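Local structure of GH127 beta-L-arabinofuranoside (Geobacillus stearothermophilus, 4QK0) at residues Y463-T468 with G555-C560; M304-G309 with M360-Y365; G367-M372 with P629-C634. The protein probably hydrolyses beta-L-arabinofuranosides, releasing L-arabinose, as a glycoside hydrolase of family GH127. All coordinates share one frame; numbering follows the deposited sequence.

Contact 1. Residues Y463-T468 with G555-C560; sequences YPWDGT and GPIVYC
The terminal methyl of I557 touches both P464 and W465 where the proline ring lies over the indole: CD1 is 3.7 Å from P464 CG and also 3.7 Å from W465 CZ3. Its chain is extended at the second torsion (chi2 176°), which carries the methyl outward from the start of strand 557-562 into the opposing loop. P464, entered through a cis peptide bond, turns its ring toward that strand and meanwhile covers one face of its own neighbour's indole, CG standing 4.2 Å above the centre of the W465 ring. At the same carbon, CZ3, Y559 OH comes to the indole edge near its plane; this hydroxyl is hydrogen-bonded to V594 O. A second patch forms where P556 CG reaches P464 CB at 3.9 Å and Y463 CE1 at 4.0 Å. With CG anti to the backbone N (chi1 -157°), the Y463 ring comes from the opposite direction to the proline, and its hydroxyl bonds to E361 of helix 354-365. No hydrogen bond joins the two segments, so apolar packing carries the contact. The arrangement is a buried interdomain contact: the loop between strands 453-461 and 468-475 of the middle domain packs against the start of strand 557-562 of the C-terminal domain.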
loop_
_atom_site.group_PDB
_atom_site.type_symbol
_atom_site.label_atom_id
_atom_site.label_comp_id
_atom_site.label_asym_id
_atom_site.label_seq_id
_atom_site.Cartn_x
_atom_site.Cartn_y
_atom_site.Cartn_z
ATOM N N TYR A 463 -34.800 9.404 -14.448
ATOM C CA TYR A 463 -33.379 9.559 -14.240
ATOM C C TYR A 463 -33.099 9.272 -12.777
ATOM O O TYR A 463 -33.856 9.708 -11.900
ATOM C CB TYR A 463 -33.014 10.962 -14.581
ATOM C CG TYR A 463 -31.567 11.296 -14.968
ATOM C CD1 TYR A 463 -30.613 11.590 -14.009
ATOM C CD2 TYR A 463 -31.237 11.523 -16.300
ATOM C CE1 TYR A 463 -29.355 11.990 -14.381
ATOM C CE2 TYR A 463 -29.985 11.946 -16.660
ATOM C CZ TYR A 463 -29.056 12.176 -15.715
ATOM O OH TYR A 463 -27.793 12.579 -16.105
ATOM N N PRO A 464 -32.000 8.536 -12.487
ATOM C CA PRO A 464 -30.933 8.168 -13.402
ATOM C C PRO A 464 -31.111 6.891 -14.161
ATOM O O PRO A 464 -30.208 6.514 -14.927
ATOM C CB PRO A 464 -29.739 8.039 -12.470
ATOM C CG PRO A 464 -30.331 7.517 -11.228
ATOM C CD PRO A 464 -31.671 8.190 -11.108
ATOM N N TRP A 465 -32.252 6.222 -14.004
ATOM C CA TRP A 465 -32.461 4.892 -14.650
ATOM C C TRP A 465 -32.809 5.002 -16.104
ATOM O O TRP A 465 -32.689 4.023 -16.847
ATOM C CB TRP A 465 -33.514 4.061 -13.905
ATOM C CG TRP A 465 -33.219 4.030 -12.470
ATOM C CD1 TRP A 465 -34.013 4.438 -11.472
ATOM C CD2 TRP A 465 -32.012 3.570 -11.871
ATOM N NE1 TRP A 465 -33.371 4.306 -10.279
ATOM C CE2 TRP A 465 -32.143 3.757 -10.495
ATOM C CE3 TRP A 465 -30.837 3.015 -12.375
ATOM C CZ2 TRP A 465 -31.155 3.405 -9.588
ATOM C CZ3 TRP A 465 -29.811 2.678 -11.468
ATOM C CH2 TRP A 465 -29.984 2.886 -10.097
ATOM N N ASP A 466 -33.234 6.192 -16.521
ATOM C CA ASP A 466 -33.660 6.417 -17.892
ATOM C C ASP A 466 -33.349 7.867 -18.288
ATOM O O ASP A 466 -33.386 8.773 -17.431
ATOM C CB ASP A 466 -35.170 6.103 -17.963
ATOM C CG ASP A 466 -35.784 6.527 -19.244
ATOM O OD1 ASP A 466 -35.590 5.822 -20.244
ATOM O OD2 ASP A 466 -36.434 7.596 -19.244
ATOM N N GLY A 467 -33.074 8.085 -19.566
ATOM C CA GLY A 467 -32.628 9.385 -20.027
ATOM C C GLY A 467 -33.676 10.337 -20.607
ATOM O O GLY A 467 -33.324 11.382 -21.178
ATOM N N THR A 468 -34.952 9.990 -20.466
ATOM C CA THR A 468 -36.051 10.825 -20.957
ATOM C C THR A 468 -36.500 11.775 -19.846
ATOM O O THR A 468 -36.800 11.370 -18.704
ATOM C CB THR A 468 -37.222 9.974 -21.461
ATOM O OG1 THR A 468 -36.809 9.276 -22.662
ATOM C CG2 THR A 468 -38.416 10.857 -21.809
ATOM N N GLY A 555 -25.422 5.998 -18.129
ATOM C CA GLY A 555 -25.882 7.313 -17.657
ATOM C C GLY A 555 -24.789 7.838 -16.755
ATOM O O GLY A 555 -23.602 7.618 -17.025
ATOM N N PRO A 556 -25.158 8.476 -15.642
ATOM C CA PRO A 556 -24.178 8.991 -14.656
ATOM C C PRO A 556 -23.641 7.943 -13.648
ATOM O O PRO A 556 -22.839 8.303 -12.792
ATOM C CB PRO A 556 -25.007 10.030 -13.875
ATOM C CG PRO A 556 -26.360 9.403 -13.823
ATOM C CD PRO A 556 -26.527 8.724 -15.173
ATOM N N ILE A 557 -24.120 6.698 -13.732
ATOM C CA ILE A 557 -23.856 5.724 -12.707
ATOM C C ILE A 557 -22.752 4.738 -13.102
ATOM O O ILE A 557 -22.827 4.087 -14.142
ATOM C CB ILE A 557 -25.125 4.977 -12.285
ATOM C CG1 ILE A 557 -25.971 5.972 -11.471
ATOM C CG2 ILE A 557 -24.750 3.784 -11.415
ATOM C CD1 ILE A 557 -27.305 5.415 -11.073
ATOM N N VAL A 558 -21.727 4.729 -12.264
ATOM C CA VAL A 558 -20.647 3.815 -12.373
ATOM C C VAL A 558 -21.069 2.515 -11.669
ATOM O O VAL A 558 -21.579 2.529 -10.534
ATOM C CB VAL A 558 -19.369 4.371 -11.732
ATOM C CG1 VAL A 558 -18.250 3.378 -11.847
ATOM C CG2 VAL A 558 -18.930 5.656 -12.429
ATOM N N TYR A 559 -20.748 1.422 -12.338
ATOM C CA TYR A 559 -21.109 0.085 -11.888
ATOM C C TYR A 559 -19.915 -0.647 -11.228
ATOM O O TYR A 559 -18.787 -0.244 -11.375
ATOM C CB TYR A 559 -21.657 -0.685 -13.110
ATOM C CG TYR A 559 -23.105 -0.362 -13.283
ATOM C CD1 TYR A 559 -23.519 0.872 -13.746
ATOM C CD2 TYR A 559 -24.067 -1.274 -12.876
ATOM C CE1 TYR A 559 -24.878 1.214 -13.804
ATOM C CE2 TYR A 559 -25.402 -0.993 -12.996
ATOM C CZ TYR A 559 -25.814 0.272 -13.427
ATOM O OH TYR A 559 -27.157 0.554 -13.466
ATOM N N CYS A 560 -20.215 -1.716 -10.498
ATOM C CA CYS A 560 -19.199 -2.569 -9.863
ATOM C C CYS A 560 -19.663 -4.002 -9.864
ATOM O O CYS A 560 -20.874 -4.279 -10.120
ATOM C CB CYS A 560 -18.920 -2.132 -8.476
ATOM S SG CYS A 560 -20.186 -2.487 -7.269
#

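Contact 2. Residues M304-G309 with M360-Y365; sequences MYITGG and MERALY
The guanidinium group of R362 receives I306 O at its edge, near its plane, while the methyl CE of M304 approaches obliquely and lies 3.8 Å from R362 CD. NH1 donates to I306 O at 2.8 Å, with an angle of 149° at the hydrogen. The acceptor uses a lone pair in its carbonyl plane but sits 21° out of the guanidinium plane, a modest tilt. Beside this bond, I306 CG1 packs against NH1 at 3.5 Å. The rings of Y305 and Y365 lead away from the contact, and the latter meets W23 edge-to-face.

R362 runs extended from the helix through its first two torsions and turns at chi3 (-70°), so CG and CD pass alongside I306 O before NH1 turns back to meet the carbonyl oxygen. With an alanine here, I306 O is likely to lose its NH1 donor and a gap to open beside the M304 methyl.

Next along the helix the backbones close up, with G308 CA 4.4 Å from A363 CA. A side chain on G308 would run into A363 CA, and its positive phi likewise favours glycine. The turn is fixed by G308 N bonding to Y305 O at 2.9 Å and by T307 OG1, which accepts from G309 N. M304 O takes a hydrogen bond from Y613 of the second subunit, placing the loop close to the dimer interface.

The whole is a type I beta turn, overlapped by an ST turn, packed on helix 354-365 and bound through an arginine to a main-chain carbonyl, within the GH127 catalytic domain, whose core is the helical barrel of this clan.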
loop_
_atom_site.group_PDB
_atom_site.type_symbol
_atom_site.label_atom_id
_atom_site.label_comp_id
_atom_site.label_asym_id
_atom_site.label_seq_id
_atom_site.Cartn_x
_atom_site.Cartn_y
_atom_site.Cartn_z
HETATM N N MSE A 304 -8.596 12.333 -9.686
HETATM C CA MSE A 304 -9.925 11.990 -9.305
HETATM C C MSE A 304 -10.268 10.603 -9.771
HETATM O O MSE A 304 -9.990 10.255 -10.899
HETATM C CB MSE A 304 -10.924 12.962 -9.960
HETATM C CG MSE A 304 -12.324 12.707 -9.516
HETATM SE SE MSE A 304 -13.683 13.848 -10.437
HETATM C CE MSE A 304 -13.592 13.117 -12.199
ATOM N N TYR A 305 -10.946 9.828 -8.904
ATOM C CA TYR A 305 -11.407 8.476 -9.248
ATOM C C TYR A 305 -12.664 8.531 -10.083
ATOM O O TYR A 305 -13.430 9.480 -10.020
ATOM C CB TYR A 305 -11.658 7.685 -7.947
ATOM C CG TYR A 305 -10.358 7.286 -7.187
ATOM C CD1 TYR A 305 -9.655 6.154 -7.545
ATOM C CD2 TYR A 305 -9.893 8.028 -6.143
ATOM C CE1 TYR A 305 -8.499 5.780 -6.882
ATOM C CE2 TYR A 305 -8.734 7.669 -5.484
ATOM C CZ TYR A 305 -8.045 6.505 -5.851
ATOM O OH TYR A 305 -6.845 6.171 -5.196
ATOM N N ILE A 306 -12.965 7.454 -10.768
ATOM C CA ILE A 306 -14.093 7.450 -11.635
ATOM C C ILE A 306 -15.421 7.631 -10.851
ATOM O O ILE A 306 -16.400 8.046 -11.418
ATOM C CB ILE A 306 -14.119 6.201 -12.519
ATOM C CG1 ILE A 306 -15.140 6.340 -13.640
ATOM C CG2 ILE A 306 -14.376 4.962 -11.674
ATOM C CD1 ILE A 306 -15.165 5.198 -14.632
ATOM N N THR A 307 -15.402 7.329 -9.572
ATOM C CA THR A 307 -16.520 7.484 -8.690
ATOM C C THR A 307 -16.725 8.930 -8.173
ATOM O O THR A 307 -17.673 9.190 -7.425
ATOM C CB THR A 307 -16.304 6.612 -7.440
ATOM O OG1 THR A 307 -15.031 6.917 -6.870
ATOM C CG2 THR A 307 -16.352 5.156 -7.811
ATOM N N GLY A 308 -15.838 9.847 -8.534
ATOM C CA GLY A 308 -15.842 11.161 -7.928
ATOM C C GLY A 308 -15.079 11.189 -6.616
ATOM O O GLY A 308 -14.971 12.203 -5.982
ATOM N N GLY A 309 -14.433 10.091 -6.251
ATOM C CA GLY A 309 -13.568 10.093 -5.083
ATOM C C GLY A 309 -12.303 10.875 -5.296
ATOM O O GLY A 309 -11.774 10.919 -6.397
HETATM N N MSE A 360 -20.081 17.217 -10.521
HETATM C CA MSE A 360 -21.003 17.277 -9.425
HETATM C C MSE A 360 -21.853 16.030 -9.469
HETATM O O MSE A 360 -22.087 15.406 -8.435
HETATM C CB MSE A 360 -21.887 18.536 -9.620
HETATM C CG MSE A 360 -22.937 18.671 -8.553
HETATM SE SE MSE A 360 -24.159 20.211 -8.798
HETATM C CE MSE A 360 -22.854 21.446 -8.440
ATOM N N GLU A 361 -22.382 15.706 -10.662
ATOM C CA GLU A 361 -23.298 14.588 -10.816
ATOM C C GLU A 361 -22.575 13.273 -10.550
ATOM O O GLU A 361 -23.092 12.390 -9.850
ATOM C CB GLU A 361 -23.889 14.620 -12.207
ATOM C CG GLU A 361 -24.659 13.396 -12.635
ATOM C CD GLU A 361 -25.254 13.549 -14.013
ATOM O OE1 GLU A 361 -24.474 13.452 -15.002
ATOM O OE2 GLU A 361 -26.514 13.722 -14.125
ATOM N N ARG A 362 -21.360 13.126 -11.096
ATOM C CA ARG A 362 -20.518 11.937 -10.794
ATOM C C ARG A 362 -20.358 11.699 -9.263
ATOM O O ARG A 362 -20.632 10.604 -8.770
ATOM C CB ARG A 362 -19.180 12.102 -11.442
ATOM C CG ARG A 362 -18.253 10.914 -11.358
ATOM C CD ARG A 362 -16.894 11.226 -11.958
ATOM N NE ARG A 362 -16.915 11.363 -13.400
ATOM C CZ ARG A 362 -17.134 10.369 -14.257
ATOM N NH1 ARG A 362 -17.321 9.096 -13.847
ATOM N NH2 ARG A 362 -17.123 10.611 -15.553
ATOM N N ALA A 363 -20.015 12.729 -8.519
ATOM C CA ALA A 363 -19.889 12.590 -7.078
ATOM C C ALA A 363 -21.194 12.271 -6.379
ATOM O O ALA A 363 -21.261 11.394 -5.479
ATOM C CB ALA A 363 -19.261 13.797 -6.452
ATOM N N LEU A 364 -22.251 12.895 -6.849
ATOM C CA LEU A 364 -23.545 12.716 -6.251
ATOM C C LEU A 364 -24.127 11.329 -6.386
ATOM O O LEU A 364 -24.798 10.840 -5.445
ATOM C CB LEU A 364 -24.553 13.719 -6.834
ATOM C CG LEU A 364 -24.527 15.143 -6.270
ATOM C CD1 LEU A 364 -25.519 16.000 -7.083
ATOM C CD2 LEU A 364 -24.914 15.207 -4.800
ATOM N N TYR A 365 -23.953 10.714 -7.539
ATOM C CA TYR A 365 -24.569 9.428 -7.813
ATOM C C TYR A 365 -23.596 8.243 -7.572
ATOM O O TYR A 365 -23.942 7.069 -7.881
ATOM C CB TYR A 365 -25.155 9.357 -9.250
ATOM C CG TYR A 365 -26.396 10.240 -9.476
ATOM C CD1 TYR A 365 -26.257 11.571 -9.781
ATOM C CD2 TYR A 365 -27.679 9.750 -9.301
ATOM C CE1 TYR A 365 -27.360 12.387 -9.972
ATOM C CE2 TYR A 365 -28.798 10.551 -9.491
ATOM C CZ TYR A 365 -28.630 11.883 -9.820
ATOM O OH TYR A 365 -29.691 12.753 -10.008
#

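Contact 3. Residues G367-M372 with P629-C634; sequences GTISGM and PYYAWC
S370 and Y631 bring their backbones closest, CA to CA at 3.9 Å, and the tight half of the contact spreads from there. S370 CB presses on Y630 CE2 at 3.3 Å, with OG of the same serine 3.5 Å from that carbon. The Y630 hydroxyl lies beyond, bonded to P384 O. Beside it, I369 CD1 comes within 3.6 Å of Y631 CG, and I369 CG1 within 3.6 Å of Y631 CB. Both side chains take the position between backbone N and carbonyl carbon (chi1 46° for I369, 73° for Y631), which sets CD1 against the CB-CG end of the tyrosine and the first ring carbons.

Each partner is a short 3-10 turn, closed by G371 N to T368 O and by A632 N to P629 O, so two compact loops dock helical catalytic domain against C-terminal beta domain.

Toward M372 the fit relaxes. Here M372 O and Y631 O stand 4.4 Å apart with a water between them; it may donate to Y631 O at 2.7 Å, whereas its bond to M372 O is doubtful. W633 stands off from 367-372, and R404 spans this side instead: its NH2 bonds to both S370 O and W633 O, while its charge makes a cation-pi contact with W633.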
loop_
_atom_site.group_PDB
_atom_site.type_symbol
_atom_site.label_atom_id
_atom_site.label_comp_id
_atom_site.label_asym_id
_atom_site.label_seq_id
_atom_site.Cartn_x
_atom_site.Cartn_y
_atom_site.Cartn_z
ATOM N N GLY A 367 -19.624 8.384 -5.501
ATOM C CA GLY A 367 -18.780 8.384 -4.310
ATOM C C GLY A 367 -19.209 9.118 -3.071
ATOM O O GLY A 367 -18.420 9.202 -2.101
ATOM N N THR A 368 -20.381 9.745 -3.102
ATOM C CA THR A 368 -20.916 10.372 -1.889
ATOM C C THR A 368 -21.853 9.340 -1.261
ATOM O O THR A 368 -21.639 8.927 -0.151
ATOM C CB THR A 368 -21.725 11.681 -2.135
ATOM O OG1 THR A 368 -22.711 11.441 -3.152
ATOM C CG2 THR A 368 -20.813 12.802 -2.568
ATOM N N ILE A 369 -22.936 9.019 -1.952
ATOM C CA ILE A 369 -23.920 8.153 -1.416
ATOM C C ILE A 369 -23.370 6.712 -1.193
ATOM O O ILE A 369 -23.971 5.944 -0.450
ATOM C CB ILE A 369 -25.204 8.135 -2.288
ATOM C CG1 ILE A 369 -24.900 8.000 -3.723
ATOM C CG2 ILE A 369 -26.003 9.427 -2.091
ATOM C CD1 ILE A 369 -26.124 7.671 -4.567
ATOM N N SER A 370 -22.260 6.363 -1.834
ATOM C CA SER A 370 -21.570 5.106 -1.525
ATOM C C SER A 370 -21.181 5.035 -0.069
ATOM O O SER A 370 -21.031 3.950 0.477
ATOM C CB SER A 370 -20.319 4.944 -2.375
ATOM O OG SER A 370 -19.345 5.941 -2.087
ATOM N N GLY A 371 -21.070 6.195 0.564
ATOM C CA GLY A 371 -20.752 6.321 1.956
ATOM C C GLY A 371 -21.797 5.879 2.990
ATOM O O GLY A 371 -21.546 5.960 4.196
HETATM N N MSE A 372 -22.967 5.465 2.526
HETATM C CA MSE A 372 -23.996 4.994 3.426
HETATM C C MSE A 372 -24.644 3.761 2.882
HETATM O O MSE A 372 -24.713 3.544 1.676
HETATM C CB MSE A 372 -25.070 6.058 3.796
HETATM C CG MSE A 372 -25.848 6.580 2.585
HETATM SE SE MSE A 372 -27.438 7.670 3.127
HETATM C CE MSE A 372 -26.979 7.965 5.003
ATOM N N PRO A 629 -24.907 -0.836 -9.313
ATOM C CA PRO A 629 -24.367 0.481 -9.124
ATOM C C PRO A 629 -23.395 0.527 -7.984
ATOM O O PRO A 629 -23.663 -0.044 -6.918
ATOM C CB PRO A 629 -25.627 1.322 -8.772
ATOM C CG PRO A 629 -26.715 0.676 -9.515
ATOM C CD PRO A 629 -26.392 -0.795 -9.387
ATOM N N TYR A 630 -22.307 1.256 -8.179
ATOM C CA TYR A 630 -21.272 1.373 -7.174
ATOM C C TYR A 630 -21.817 1.805 -5.851
ATOM O O TYR A 630 -21.481 1.201 -4.825
ATOM C CB TYR A 630 -20.156 2.331 -7.628
ATOM C CG TYR A 630 -19.139 2.579 -6.550
ATOM C CD1 TYR A 630 -18.102 1.696 -6.327
ATOM C CD2 TYR A 630 -19.186 3.729 -5.780
ATOM C CE1 TYR A 630 -17.179 1.943 -5.310
ATOM C CE2 TYR A 630 -18.236 3.978 -4.811
ATOM C CZ TYR A 630 -17.253 3.068 -4.562
ATOM O OH TYR A 630 -16.354 3.345 -3.584
ATOM N N TYR A 631 -22.683 2.826 -5.856
ATOM C CA TYR A 631 -23.191 3.371 -4.581
ATOM C C TYR A 631 -23.879 2.321 -3.759
ATOM O O TYR A 631 -23.911 2.423 -2.499
ATOM C CB TYR A 631 -24.166 4.595 -4.779
ATOM C CG TYR A 631 -25.507 4.240 -5.306
ATOM C CD1 TYR A 631 -26.470 3.640 -4.470
ATOM C CD2 TYR A 631 -25.818 4.410 -6.634
ATOM C CE1 TYR A 631 -27.722 3.248 -4.975
ATOM C CE2 TYR A 631 -27.059 4.033 -7.138
ATOM C CZ TYR A 631 -28.028 3.445 -6.273
ATOM O OH TYR A 631 -29.275 3.075 -6.777
ATOM N N ALA A 632 -24.463 1.324 -4.441
ATOM C CA ALA A 632 -25.247 0.277 -3.744
ATOM C C ALA A 632 -24.478 -0.954 -3.287
ATOM O O ALA A 632 -25.086 -1.910 -2.805
ATOM C CB ALA A 632 -26.384 -0.173 -4.619
ATOM N N TRP A 633 -23.159 -0.950 -3.426
ATOM C CA TRP A 633 -22.362 -2.106 -3.014
ATOM C C TRP A 633 -22.387 -2.217 -1.502
ATOM O O TRP A 633 -22.737 -1.264 -0.797
ATOM C CB TRP A 633 -20.913 -2.016 -3.613
ATOM C CG TRP A 633 -19.882 -1.363 -2.740
ATOM C CD1 TRP A 633 -19.654 -0.048 -2.597
ATOM C CD2 TRP A 633 -18.935 -2.033 -1.894
ATOM N NE1 TRP A 633 -18.684 0.160 -1.672
ATOM C CE2 TRP A 633 -18.200 -1.046 -1.243
ATOM C CE3 TRP A 633 -18.674 -3.395 -1.604
ATOM C CZ2 TRP A 633 -17.188 -1.344 -0.331
ATOM C CZ3 TRP A 633 -17.692 -3.696 -0.700
ATOM C CH2 TRP A 633 -16.933 -2.673 -0.081
ATOM N N CYS A 634 -22.059 -3.405 -1.010
ATOM C CA CYS A 634 -21.948 -3.697 0.434
ATOM C C CYS A 634 -23.259 -3.503 1.189
ATOM O O CYS A 634 -23.240 -3.180 2.374
ATOM C CB CYS A 634 -20.872 -2.860 1.067
ATOM S SG CYS A 634 -20.106 -3.557 2.524
HETATM O O HOH W 1 -25.346 2.053 -0.194
#

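The three contacts form one continuous buried seam, their centres 11 to 14 Å apart, where the catalytic, middle and C-terminal domains converge. Helix 354-365 ties contact 2 to contact 1 through the packing of P464 CG on Y365 CE2 at 3.8 Å. Contact 2 leads into contact 3 through T307 O and G367 N at 2.9 Å, and strand 557-562 joins contact 1 to contact 3 through V558 O and Y630 N at 2.8 Å. Along the chain, contact 1 is nested within the long loop closed by contact 3, whereas contact 2 closes before either begins. All three illustrate domain packing, and no active-site role can be assigned to them.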